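Local coordinates for extracellular solute-binding protein family 1 (PDB 5IXP) that probably binds a solute outside the cell and delivers it to an ABC transporter for uptake, at residues A[128-133]-A[138-143]; A[235-238]-A[244-247]. All coordinates share one frame; numbering follows the deposited sequence.

Interaction 1: residues A[128-133]-A[138-143]; sequences AGLPTD and AKLFPD
The pyrrolidine ring of Pro131 turns the side carrying CG and CD toward Leu140, whose CD1 methyl lies 3.8 Å from Pro131 CG and 4.0 Å from Pro131 CD. Leu140 CG backs up that methyl, 4.1 Å from Pro131 CG. The aromatic ring of Phe141 packs on helix 144-157, meeting Tyr147 edge-to-face and touching Ala150. The same Leu140 CD1 also receives Leu130, whose CD2 stands 3.9 Å away in the conformer described; Leu130 has a second conformer, so this touch may not always be made. A chi1 of -68° carries Leu140 CG beside its own backbone N and opposite its carbonyl carbon, which sends one branched end across to both neighbours. Rigid proline and branched leucines suit a small, purely apolar junction with no hydrogen bond across it.

The setting is a helix-loop-helix-loop passage in the periplasmic-binding-protein fold. Gly129 ends helix 122-127 in a Schellman motif, its positive phi of 82° being readily tolerated by a residue without CB. Asp133 then N-caps helix 134-138 with OD1 on Ala135 N, and a type I turn from Ala138 to Phe141 brings Leu140 back toward the proline. Asp143 occupies the N-cap of helix 144-157, its short carboxylate capping a backbone N of the first turn; OD1 is hydrogen-bonded to Ser146 OG.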
# COMPACT_ATOMS: atom_id res chain seq x y z
N ALA A 128 2.48 25.48 16.40
CA ALA A 128 1.52 26.10 15.49
C ALA A 128 0.17 26.34 16.14
O ALA A 128 -0.73 26.87 15.47
CB ALA A 128 1.35 25.23 14.24
N GLY A 129 -0.01 25.97 17.40
CA GLY A 129 -1.29 26.14 18.05
C GLY A 129 -2.30 25.05 17.77
O GLY A 129 -3.47 25.20 18.14
N LEU A 130 -1.89 23.96 17.12
CA LEU A 130 -2.75 22.82 16.86
C LEU A 130 -2.84 21.94 18.09
O LEU A 130 -1.99 22.01 18.99
CB LEU A 130 -2.21 22.01 15.68
CG LEU A 130 -2.46 22.58 14.29
CD1 LEU A 130 -1.71 21.79 13.23
CD2 LEU A 130 -3.96 22.59 14.01
N PRO A 131 -3.86 21.08 18.17
CA PRO A 131 -3.86 20.05 19.23
C PRO A 131 -2.70 19.09 19.02
O PRO A 131 -2.16 18.95 17.92
CB PRO A 131 -5.21 19.34 19.03
CG PRO A 131 -5.51 19.53 17.57
CD PRO A 131 -5.04 20.94 17.29
N THR A 132 -2.29 18.44 20.11
CA THR A 132 -1.22 17.45 20.02
C THR A 132 -1.65 16.06 20.45
O THR A 132 -1.05 15.08 20.01
CB THR A 132 -0.02 17.87 20.89
OG1 THR A 132 -0.48 18.12 22.22
CG2 THR A 132 0.64 19.13 20.33
N ASP A 133 -2.67 15.95 21.30
CA ASP A 133 -3.19 14.65 21.70
C ASP A 133 -3.78 13.95 20.48
O ASP A 133 -4.58 14.54 19.75
CB ASP A 133 -4.26 14.83 22.77
CG ASP A 133 -4.74 13.50 23.34
OD1 ASP A 133 -5.42 12.74 22.62
OD2 ASP A 133 -4.45 13.24 24.52
N ALA A 138 -7.08 13.50 15.66
CA ALA A 138 -7.95 12.70 14.81
C ALA A 138 -9.20 13.46 14.37
O ALA A 138 -9.70 13.25 13.26
CB ALA A 138 -8.35 11.40 15.53
N LYS A 139 -9.71 14.37 15.21
CA LYS A 139 -10.91 15.12 14.85
C LYS A 139 -10.64 16.18 13.79
O LYS A 139 -11.60 16.67 13.19
CB LYS A 139 -11.51 15.78 16.08
CG LYS A 139 -11.85 14.82 17.21
CD LYS A 139 -12.33 15.60 18.43
CE LYS A 139 -12.54 14.69 19.62
NZ LYS A 139 -12.94 15.47 20.83
N LEU A 140 -9.39 16.53 13.54
CA LEU A 140 -9.07 17.53 12.52
C LEU A 140 -9.23 17.02 11.10
O LEU A 140 -9.44 17.83 10.19
CB LEU A 140 -7.64 18.03 12.69
CG LEU A 140 -7.24 18.85 13.89
CD1 LEU A 140 -5.74 19.12 13.80
CD2 LEU A 140 -8.02 20.15 13.90
N PHE A 141 -9.11 15.71 10.88
CA PHE A 141 -8.91 15.20 9.52
C PHE A 141 -9.97 14.24 9.01
O PHE A 141 -9.61 13.21 8.43
CB PHE A 141 -7.58 14.45 9.42
CG PHE A 141 -6.40 15.21 9.93
CD1 PHE A 141 -6.30 16.58 9.71
CD2 PHE A 141 -5.39 14.56 10.62
CE1 PHE A 141 -5.21 17.28 10.19
CE2 PHE A 141 -4.30 15.25 11.09
CZ PHE A 141 -4.21 16.62 10.88
N PRO A 142 -11.27 14.50 9.18
CA PRO A 142 -12.24 13.50 8.69
C PRO A 142 -12.23 13.36 7.17
O PRO A 142 -12.50 12.27 6.65
CB PRO A 142 -13.58 14.04 9.20
CG PRO A 142 -13.39 15.50 9.28
CD PRO A 142 -11.95 15.67 9.75
N ASP A 143 -11.87 14.42 6.45
CA ASP A 143 -11.88 14.41 4.99
C ASP A 143 -10.72 15.25 4.49
O ASP A 143 -10.06 15.96 5.26
CB ASP A 143 -13.21 14.91 4.44
CG ASP A 143 -13.65 16.21 5.08
OD1 ASP A 143 -12.86 17.16 5.12
OD2 ASP A 143 -14.80 16.28 5.55

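Interaction 2: residues A[235-238]-A[244-247]; sequences MACP and VIAD
Ile245 reaches from helix 241-249 toward the strand and sets its CD1 methyl against two heavy side-chain atoms there, Cys237 SG at 4.1 Å and, more loosely, the selenium of Met235 at 4.4 Å. The directions from CD1 to these two atoms are roughly at right angles, so the methyl fits into the corner they form. The isoleucine can do this because its longer branch is nearly straight: CG1 lies opposite the carbonyl carbon, and chi2 of 169° places CD1 anti to CA, extending it away from the helix backbone. A beta-branched side chain with one long arm is well matched to such a reach.

Met235, modelled as selenomethionine, is extended through chi2 and then turns about the CG-SE bond (chi3 73°), which swings CE away from Ile245 and leaves SE as its nearest atom. Its long, flexible, unbranched chain allows a strand residue to span toward the helix. Cys237 is more constrained. Its SG stands opposite the backbone N (chi1 -167°) and is bonded to Cys119 of the adjacent antiparallel strand 108-121, so the disulfide fixes the sulfur that Ile245 meets. Ile245 touches Cys119 as well, and Phe330 from a loop. All three contact residues are buried and the junction is apolar, without a hydrogen bond between the segments. A helix that follows its strand after a short connection and folds back to cover the sheet, as here, is characteristic of the alpha/beta lobes of periplasmic binding proteins.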
# COMPACT_ATOMS: atom_id res chain seq x y z
N MSE A 235 2.32 13.01 7.39
CA MSE A 235 2.37 12.06 6.27
C MSE A 235 1.19 11.10 6.31
O MSE A 235 0.77 10.69 7.40
CB MSE A 235 3.66 11.23 6.29
CG MSE A 235 4.92 11.92 5.81
SE MSE A 235 6.23 10.52 5.44
CE MSE A 235 5.43 9.83 3.76
N ALA A 236 0.67 10.74 5.14
CA ALA A 236 -0.20 9.57 5.04
C ALA A 236 0.67 8.34 5.27
O ALA A 236 1.71 8.17 4.63
CB ALA A 236 -0.89 9.51 3.68
N CYS A 237 0.24 7.49 6.19
CA CYS A 237 1.17 6.63 6.92
C CYS A 237 0.66 5.20 7.05
O CYS A 237 -0.07 4.88 7.99
CB CYS A 237 1.40 7.23 8.31
SG CYS A 237 2.72 6.62 9.30
N PRO A 238 1.05 4.30 6.14
CA PRO A 238 0.80 2.87 6.40
C PRO A 238 1.61 2.42 7.60
O PRO A 238 2.66 2.97 7.91
CB PRO A 238 1.27 2.18 5.11
CG PRO A 238 2.33 3.11 4.57
CD PRO A 238 1.82 4.50 4.89
N VAL A 244 10.35 3.24 8.85
CA VAL A 244 11.12 4.07 7.93
C VAL A 244 11.30 5.47 8.51
O VAL A 244 12.40 6.03 8.48
CB VAL A 244 10.43 4.11 6.55
CG1 VAL A 244 11.11 5.11 5.64
CG2 VAL A 244 10.40 2.73 5.93
N ILE A 245 10.21 6.05 9.03
CA ILE A 245 10.28 7.39 9.60
C ILE A 245 11.25 7.42 10.77
O ILE A 245 12.11 8.30 10.86
CB ILE A 245 8.87 7.86 10.04
CG1 ILE A 245 7.97 8.05 8.82
CG2 ILE A 245 8.95 9.15 10.86
CD1 ILE A 245 6.50 8.24 9.15
N ALA A 246 11.13 6.44 11.66
CA ALA A 246 11.98 6.42 12.85
C ALA A 246 13.45 6.25 12.47
O ALA A 246 14.32 6.88 13.07
CB ALA A 246 11.53 5.31 13.80
N ASP A 247 13.73 5.41 11.47
CA ASP A 247 15.11 5.26 11.00
C ASP A 247 15.64 6.57 10.41
O ASP A 247 16.75 7.01 10.73
CB ASP A 247 15.20 4.14 9.96
CG ASP A 247 15.15 2.76 10.58
OD1 ASP A 247 15.47 2.62 11.78
OD2 ASP A 247 14.81 1.80 9.86

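Overall arrangement
The two contacts follow one another along the chain, neither nesting nor crossing. After strand 108-121 and helix 122-127, interaction 1 closes a short loop around helix 134-138 before the chain enters helix 144-157. Much later, interaction 2 closes a similarly short loop, bringing helix 241-249 back over the end of strand 232-238. Their centres are 18 Å apart and their nearest atoms about 8 Å, so they do not touch. Strand 108-121 nevertheless serves both: Tyr120 hydrogen-bonds the carbonyl of Thr132 near interaction 1, and Cys119 joins Cys237 of interaction 2. One contact thus lies in the peripheral helical part, the other against the central sheet.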